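Local atomic coordinates of putative peptidase (Parabacteroides merdae, PDB entry 4L8K), a protein that probably hydrolyses peptide bonds as a serine peptidase of family S41, with a tricorn-protease-like C1 region in the same chain. Residues V132-L137 with S165-S170; N70-F75 with G260-F265; E85-N90 with M241-G246. All blocks are in the same frame, centred on the assembly; numbering follows the deposited sequence. Where two conformers were deposited one is given.

Contact 1 (V132-L137 with S165-S170)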
# COMPACT_ATOMS: atom_id res chain seq x y z
N VAL A 132 -11.61 1.42 -12.88
CA VAL A 132 -11.40 0.43 -13.93
C VAL A 132 -12.71 -0.34 -14.04
O VAL A 132 -13.19 -0.85 -13.04
CB VAL A 132 -10.12 -0.45 -13.67
CG1 VAL A 132 -10.12 -1.72 -14.47
CG2 VAL A 132 -8.85 0.32 -13.96
N GLY A 133 -13.31 -0.35 -15.22
CA GLY A 133 -14.54 -1.09 -15.47
C GLY A 133 -14.26 -2.52 -15.91
O GLY A 133 -13.10 -2.87 -16.17
N GLU A 134 -15.31 -3.35 -15.98
CA GLU A 134 -15.22 -4.76 -16.39
C GLU A 134 -14.78 -4.88 -17.85
O GLU A 134 -14.01 -5.78 -18.18
CB GLU A 134 -16.56 -5.51 -16.17
CG GLU A 134 -17.10 -5.48 -14.75
CD GLU A 134 -16.37 -6.25 -13.66
OE1 GLU A 134 -15.28 -6.83 -13.92
OE2 GLU A 134 -16.89 -6.26 -12.53
N ASN A 135 -15.27 -3.97 -18.73
CA ASN A 135 -14.92 -3.95 -20.15
C ASN A 135 -13.47 -3.52 -20.32
O ASN A 135 -12.74 -4.16 -21.07
CB ASN A 135 -15.87 -3.06 -20.96
CG ASN A 135 -17.28 -3.60 -21.07
OD1 ASN A 135 -17.54 -4.78 -21.00
ND2 ASN A 135 -18.23 -2.74 -21.29
N ASN A 136 -13.02 -2.50 -19.56
CA ASN A 136 -11.62 -2.05 -19.54
C ASN A 136 -10.67 -3.23 -19.34
O ASN A 136 -9.71 -3.42 -20.11
CB ASN A 136 -11.38 -1.03 -18.41
CG ASN A 136 -12.01 0.30 -18.55
OD1 ASN A 136 -12.29 0.95 -17.54
ND2 ASN A 136 -12.18 0.79 -19.80
N LEU A 137 -10.96 -4.06 -18.31
CA LEU A 137 -10.17 -5.24 -17.98
C LEU A 137 -10.23 -6.28 -19.09
O LEU A 137 -9.18 -6.77 -19.50
CB LEU A 137 -10.60 -5.85 -16.62
CG LEU A 137 -10.18 -5.06 -15.39
CD1 LEU A 137 -11.07 -5.39 -14.19
CD2 LEU A 137 -8.67 -5.22 -15.07
N SER A 165 -9.85 -2.53 -6.30
CA SER A 165 -8.92 -3.51 -5.75
C SER A 165 -9.51 -4.91 -5.95
O SER A 165 -8.89 -5.71 -6.65
CB SER A 165 -8.66 -3.21 -4.28
OG SER A 165 -7.45 -3.84 -3.90
N ASP A 166 -10.73 -5.17 -5.41
CA ASP A 166 -11.44 -6.46 -5.51
C ASP A 166 -11.75 -6.84 -6.95
O ASP A 166 -11.63 -8.01 -7.30
CB ASP A 166 -12.76 -6.43 -4.72
CG ASP A 166 -12.68 -7.06 -3.34
OD1 ASP A 166 -11.70 -6.79 -2.61
OD2 ASP A 166 -13.63 -7.77 -2.97
N ARG A 167 -12.15 -5.86 -7.78
CA ARG A 167 -12.50 -6.09 -9.19
C ARG A 167 -11.28 -6.55 -10.00
O ARG A 167 -11.42 -7.46 -10.81
CB ARG A 167 -13.10 -4.80 -9.80
CG ARG A 167 -13.58 -4.96 -11.23
CD ARG A 167 -14.16 -3.67 -11.74
NE ARG A 167 -15.52 -3.45 -11.23
CZ ARG A 167 -16.22 -2.32 -11.33
NH1 ARG A 167 -15.69 -1.26 -11.93
NH2 ARG A 167 -17.42 -2.23 -10.80
N ILE A 168 -10.11 -5.94 -9.79
CA ILE A 168 -8.89 -6.35 -10.52
C ILE A 168 -8.41 -7.72 -9.98
O ILE A 168 -8.28 -8.64 -10.77
CB ILE A 168 -7.77 -5.27 -10.49
CG1 ILE A 168 -8.23 -3.99 -11.22
CG2 ILE A 168 -6.49 -5.80 -11.14
CD1 ILE A 168 -7.51 -2.71 -10.68
N ALA A 169 -8.21 -7.86 -8.65
CA ALA A 169 -7.71 -9.10 -8.03
C ALA A 169 -8.53 -10.34 -8.38
O ALA A 169 -7.94 -11.41 -8.58
CB ALA A 169 -7.65 -8.94 -6.52
N SER A 170 -9.87 -10.20 -8.47
CA SER A 170 -10.79 -11.30 -8.77
C SER A 170 -10.58 -11.90 -10.20
O SER A 170 -11.01 -13.04 -10.44
CB SER A 170 -12.24 -10.87 -8.56
OG SER A 170 -12.64 -9.91 -9.52
O HOH W 1 -13.71 -8.29 -12.10
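V132 turns its carbonyl O to R167, whose NH1 donates to it at 2.8 Å in a nearly straight bond (163°). The oxygen lies in the guanidinium plane, so this bond limits how the flat group can rotate, while CG1 of V132 comes loosely toward CG1 of I168. G133 takes the N-cap position of helix 134-143 and sets its CA close to NH1 of R167; its N donates to OD1 of N136, a side-chain bond at the helix start. E134 bends at chi2, which swings its carboxylate across the R167 chain. OE2 forms a long salt bridge to NE of R167 at 3.4 Å, with the two planes 48° apart, so no two-pronged pairing results. OE1 instead meets R171, and it accepts from a water at 2.8 Å that also donates to the backbone O of R167. L137 lays CD1 against CG of R167 (3.9 Å) and CD2 against CG1 of I168 (4.1 Å), leucine and isoleucine crossing at about a right angle. R167 can cover this row because its CG points away from the backbone N (chi1 -176°) and its chain turns at chi3. The start of helix 134-143 thus packs on helix 162-169 within the S41 region: M110 of strand 110-115 touches V132 and L137, F228 of helix 224-232 borders I168, and L201 of strand 197-201 lies against A169.

Contact 2 (N70-F75 with G260-F265). With PO4 (phosphate ion), chain E.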
# COMPACT_ATOMS: atom_id res chain seq x y z
N ASN A 70 -0.95 10.99 11.30
CA ASN A 70 -0.83 12.43 11.04
C ASN A 70 -1.71 13.28 11.95
O ASN A 70 -2.83 12.89 12.28
CB ASN A 70 -1.21 12.75 9.57
CG ASN A 70 -0.47 11.93 8.54
OD1 ASN A 70 -0.95 10.88 8.10
ND2 ASN A 70 0.73 12.35 8.18
N LEU A 71 -1.23 14.46 12.30
CA LEU A 71 -1.97 15.48 13.04
C LEU A 71 -2.27 16.57 12.01
O LEU A 71 -1.34 17.03 11.34
CB LEU A 71 -1.19 16.03 14.25
CG LEU A 71 -1.92 17.07 15.13
CD1 LEU A 71 -3.12 16.46 15.86
CD2 LEU A 71 -0.96 17.68 16.14
N ILE A 72 -3.55 16.93 11.83
CA ILE A 72 -3.94 17.88 10.81
C ILE A 72 -4.61 19.10 11.39
O ILE A 72 -5.64 18.99 12.06
CB ILE A 72 -4.85 17.22 9.74
CG1 ILE A 72 -4.30 15.85 9.29
CG2 ILE A 72 -5.04 18.16 8.54
CD1 ILE A 72 -5.26 14.92 8.59
N SER A 73 -4.05 20.28 11.09
CA SER A 73 -4.60 21.58 11.44
C SER A 73 -4.88 22.30 10.13
O SER A 73 -4.67 21.72 9.06
CB SER A 73 -3.64 22.36 12.34
OG SER A 73 -2.51 22.83 11.63
N SER A 74 -5.31 23.56 10.21
CA SER A 74 -5.60 24.34 9.03
C SER A 74 -4.31 24.98 8.47
O SER A 74 -4.34 25.47 7.35
CB SER A 74 -6.65 25.39 9.37
OG SER A 74 -7.92 24.76 9.40
N PHE A 75 -3.19 24.91 9.20
CA PHE A 75 -1.91 25.50 8.78
C PHE A 75 -0.85 24.46 8.44
O PHE A 75 0.08 24.79 7.70
CB PHE A 75 -1.35 26.46 9.85
CG PHE A 75 -1.32 25.94 11.27
CD1 PHE A 75 -0.20 25.27 11.76
CD2 PHE A 75 -2.40 26.16 12.14
CE1 PHE A 75 -0.16 24.81 13.08
CE2 PHE A 75 -2.36 25.68 13.46
CZ PHE A 75 -1.24 25.01 13.91
N GLY A 260 -10.32 21.52 17.14
CA GLY A 260 -10.73 21.36 15.76
C GLY A 260 -9.74 20.67 14.86
O GLY A 260 -10.07 20.37 13.71
N TRP A 261 -8.51 20.42 15.35
CA TRP A 261 -7.53 19.67 14.58
C TRP A 261 -7.97 18.22 14.51
O TRP A 261 -8.80 17.80 15.33
CB TRP A 261 -6.11 19.73 15.19
CG TRP A 261 -5.51 21.08 15.38
CD1 TRP A 261 -5.96 22.27 14.88
CD2 TRP A 261 -4.35 21.39 16.16
NE1 TRP A 261 -5.15 23.30 15.30
CE2 TRP A 261 -4.16 22.79 16.10
CE3 TRP A 261 -3.48 20.63 16.96
CZ2 TRP A 261 -3.10 23.44 16.77
CZ3 TRP A 261 -2.44 21.27 17.63
CH2 TRP A 261 -2.27 22.66 17.54
N SER A 262 -7.43 17.46 13.59
CA SER A 262 -7.80 16.07 13.57
C SER A 262 -6.55 15.18 13.56
O SER A 262 -5.49 15.62 13.16
CB SER A 262 -8.75 15.77 12.41
OG SER A 262 -8.06 15.71 11.18
N VAL A 263 -6.68 13.98 14.12
CA VAL A 263 -5.64 12.96 14.13
C VAL A 263 -6.15 11.76 13.32
O VAL A 263 -7.31 11.40 13.45
CB VAL A 263 -5.18 12.54 15.56
CG1 VAL A 263 -6.35 12.02 16.42
CG2 VAL A 263 -4.03 11.54 15.50
N ARG A 264 -5.30 11.20 12.47
CA ARG A 264 -5.65 10.04 11.65
C ARG A 264 -4.54 9.00 11.75
O ARG A 264 -3.37 9.36 11.98
CB ARG A 264 -5.93 10.42 10.17
CG ARG A 264 -4.74 10.97 9.38
CD ARG A 264 -3.94 9.91 8.63
NE ARG A 264 -4.65 9.38 7.46
CZ ARG A 264 -4.58 8.11 7.03
NH1 ARG A 264 -3.84 7.22 7.69
NH2 ARG A 264 -5.24 7.73 5.95
N PHE A 265 -4.93 7.72 11.59
CA PHE A 265 -4.08 6.53 11.58
C PHE A 265 -4.92 5.33 11.09
O PHE A 265 -6.12 5.48 10.83
CB PHE A 265 -3.43 6.27 12.96
CG PHE A 265 -4.30 6.46 14.18
CD1 PHE A 265 -5.07 5.41 14.68
CD2 PHE A 265 -4.27 7.65 14.90
CE1 PHE A 265 -5.79 5.55 15.87
CE2 PHE A 265 -5.05 7.82 16.05
CZ PHE A 265 -5.77 6.76 16.55
P PO4 E . -4.42 3.79 6.04
O1 PO4 E . -4.92 3.16 7.32
O2 PO4 E . -3.82 2.67 5.12
O3 PO4 E . -5.60 4.50 5.32
O4 PO4 E . -3.30 4.80 6.38
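An antiparallel strand pair, N70-I72 against S262-F265, forms one edge of a three-stranded sheet and carries R264 to a pocket holding a phosphate ion, probably from the crystallisation liquor. The strand axes run at 155° to each other. N70 with R264 and I72 with S262 are the hydrogen-bonded pairs, each closed by two backbone bonds, among them N70 N to R264 O at 3.0 Å and I72 N to S262 O at 2.7 Å; L71 and V263 form the non-hydrogen-bonded pair between them. N70 and R264 lie side by side on one face, OD1 of N70 being 3.2 Å from CD of R264; OD1 also bonds with a bound methylpentanediol, and ND2 of N70 is held by S78 O. Bends at chi2 and chi3 carry the R264 guanidinium onward to the phosphate: NH1 donates to phosphate O4 at 2.8 Å, close to the guanidinium plane, and NH2 makes a weak bond to O3 at 3.3 Å. NH1 also reaches H68 O. At the other end, CB of S73 sits over the five-membered ring of W261, 3.5 Å from its centroid, in a CH-pi contact. S73 OG accepts from D76 N and, in an ST turn, from F75 N; CZ of F75 lies 3.8 Å from W261 CZ2, the rings obliquely set with planes at 84°. F54 of helix 50-61 packs edge-to-face with both rings. H68, S223, S266 and the backbone N atoms of S249 and G250 complete the phosphate site, an anion pocket consistent with the active-site cleft of a serine peptidase.

Contact 3 (E85-N90 with M241-G246)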
# COMPACT_ATOMS: atom_id res chain seq x y z
N GLU A 85 10.58 7.67 2.95
CA GLU A 85 11.80 8.29 2.47
C GLU A 85 13.05 7.52 2.83
O GLU A 85 14.08 7.77 2.19
CB GLU A 85 11.91 9.74 2.99
CG GLU A 85 10.79 10.67 2.54
CD GLU A 85 10.63 12.00 3.26
OE1 GLU A 85 11.36 12.27 4.26
OE2 GLU A 85 9.74 12.78 2.85
N ASP A 86 13.00 6.60 3.81
CA ASP A 86 14.18 5.80 4.16
C ASP A 86 14.42 4.70 3.12
O ASP A 86 15.46 4.04 3.16
CB ASP A 86 14.05 5.17 5.55
CG ASP A 86 14.28 6.14 6.72
OD1 ASP A 86 14.64 7.32 6.46
OD2 ASP A 86 14.07 5.74 7.87
N TYR A 87 13.48 4.52 2.19
CA TYR A 87 13.54 3.54 1.09
C TYR A 87 13.80 4.28 -0.22
O TYR A 87 13.32 5.42 -0.36
CB TYR A 87 12.22 2.76 1.02
CG TYR A 87 11.99 1.87 2.22
CD1 TYR A 87 11.64 2.41 3.46
CD2 TYR A 87 12.07 0.48 2.11
CE1 TYR A 87 11.46 1.60 4.58
CE2 TYR A 87 11.84 -0.34 3.22
CZ TYR A 87 11.54 0.23 4.44
OH TYR A 87 11.33 -0.54 5.54
N PRO A 88 14.47 3.66 -1.23
CA PRO A 88 14.67 4.36 -2.51
C PRO A 88 13.34 4.56 -3.24
O PRO A 88 12.36 3.85 -2.94
CB PRO A 88 15.61 3.44 -3.29
CG PRO A 88 16.17 2.47 -2.24
CD PRO A 88 15.07 2.31 -1.26
N ALA A 89 13.27 5.56 -4.14
CA ALA A 89 12.06 5.84 -4.92
C ALA A 89 11.63 4.57 -5.68
O ALA A 89 10.47 4.16 -5.57
CB ALA A 89 12.30 7.02 -5.87
N ASN A 90 12.57 3.92 -6.39
CA ASN A 90 12.38 2.67 -7.17
C ASN A 90 11.30 2.80 -8.23
O ASN A 90 10.71 1.79 -8.65
CB ASN A 90 12.10 1.45 -6.25
CG ASN A 90 13.38 0.91 -5.64
OD1 ASN A 90 14.42 0.87 -6.27
ND2 ASN A 90 13.33 0.50 -4.39
N MSE A 241 7.57 -8.34 -7.21
CA MSE A 241 8.94 -7.90 -7.39
C MSE A 241 9.09 -6.39 -7.12
O MSE A 241 8.18 -5.63 -7.40
CB MSE A 241 9.36 -8.26 -8.82
CG MSE A 241 10.73 -7.76 -9.24
SE MSE A 241 11.14 -8.35 -11.03
CE MSE A 241 11.06 -10.21 -10.89
N GLY A 242 10.25 -5.99 -6.62
CA GLY A 242 10.58 -4.61 -6.36
C GLY A 242 11.00 -4.40 -4.92
O GLY A 242 11.96 -5.02 -4.46
N ASP A 243 10.27 -3.56 -4.21
CA ASP A 243 10.61 -3.25 -2.82
C ASP A 243 9.41 -3.47 -1.90
O ASP A 243 8.27 -3.66 -2.37
CB ASP A 243 11.11 -1.79 -2.72
CG ASP A 243 11.94 -1.44 -1.48
OD1 ASP A 243 12.23 -2.36 -0.66
OD2 ASP A 243 12.29 -0.25 -1.33
N ARG A 244 9.68 -3.48 -0.59
CA ARG A 244 8.66 -3.64 0.43
C ARG A 244 7.59 -2.56 0.23
O ARG A 244 7.92 -1.40 -0.05
CB ARG A 244 9.30 -3.57 1.84
CG ARG A 244 8.35 -3.76 3.03
CD ARG A 244 9.16 -3.69 4.33
NE ARG A 244 8.36 -3.82 5.56
CZ ARG A 244 7.87 -4.97 6.04
NH1 ARG A 244 8.01 -6.10 5.36
NH2 ARG A 244 7.20 -4.97 7.18
N THR A 245 6.30 -2.95 0.33
CA THR A 245 5.22 -1.97 0.18
C THR A 245 5.30 -0.96 1.37
O THR A 245 6.02 -1.21 2.36
CB THR A 245 3.85 -2.65 0.13
OG1 THR A 245 3.57 -3.16 1.43
CG2 THR A 245 3.72 -3.73 -0.96
N GLY A 246 4.56 0.14 1.26
CA GLY A 246 4.48 1.15 2.31
C GLY A 246 3.52 0.82 3.43
O GLY A 246 3.32 1.62 4.34
O HOH W 2 10.92 1.55 -2.67
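N90 and G242 bring the two backbones nearest, their CA atoms 7.5 Å apart, with no strand pairing: a loop that turns at N90 through left-handed backbone angles faces the chain just after strand 238-242. D243 carries the contact. Its CG lies anti to the backbone N (chi1 -160°), which sends the carboxylate into the concave side of Y87-N90. OD2 meets the edge of the Y87 ring, 3.5 Å from CD2 and near the ring plane, and touches CD of P88. ND2 of N90 gives OD2 a weak, strongly bent bond of 3.3 Å (122°), the amide standing nearly perpendicular to the carboxylate. A water fills the corner beside them, at 2.6 Å from D243 OD2 and 2.7 Å from P88 O, and it accepts from N90 ND2 at 3.1 Å. The other oxygen, D243 OD1, is met from above the carboxylate plane by the backbone N of R244 at 2.8 Å, which limits rotation of the carboxylate. N90 OD1 accepts from I290 N. R244, extended from CG to NE, passes obliquely by the Y87 ring, its CD 4.0 Å from Y87 OH; in the conformer described, its NH1 forms a salt bridge with D283, while R219 makes a cation-pi contact with the same tyrosine. G246 O accepts from W83 NE1 and from H68 NE2, so this turn contacts H68, whose ND1 bonds to the phosphate ion. The arrangement is a loop closing over the carboxyl end of a parallel strand near one edge of the mixed sheet, in the alpha/beta fold of the ClpP/crotonase clan to which family S41 belongs.

In the fold
The three contacts are nested along the chain: contact 2 encloses contact 3, which encloses contact 1. Contacts 1 and 3 belong to the region of the seven-stranded mixed sheet, the first through helices 134-143 and 162-169, the second through the end of strand 238-242; their centres lie 25 Å apart. Contact 2 joins two strands of the separate three-stranded sheet beside the amino-terminal helices, 34 Å from contact 1 and 26 Å from contact 3, centre to centre. None touches another, but H68 links two of them, bonding to G246 of contact 3 and to the phosphate of contact 2. The probable active site therefore lies where these two parts of the fold meet.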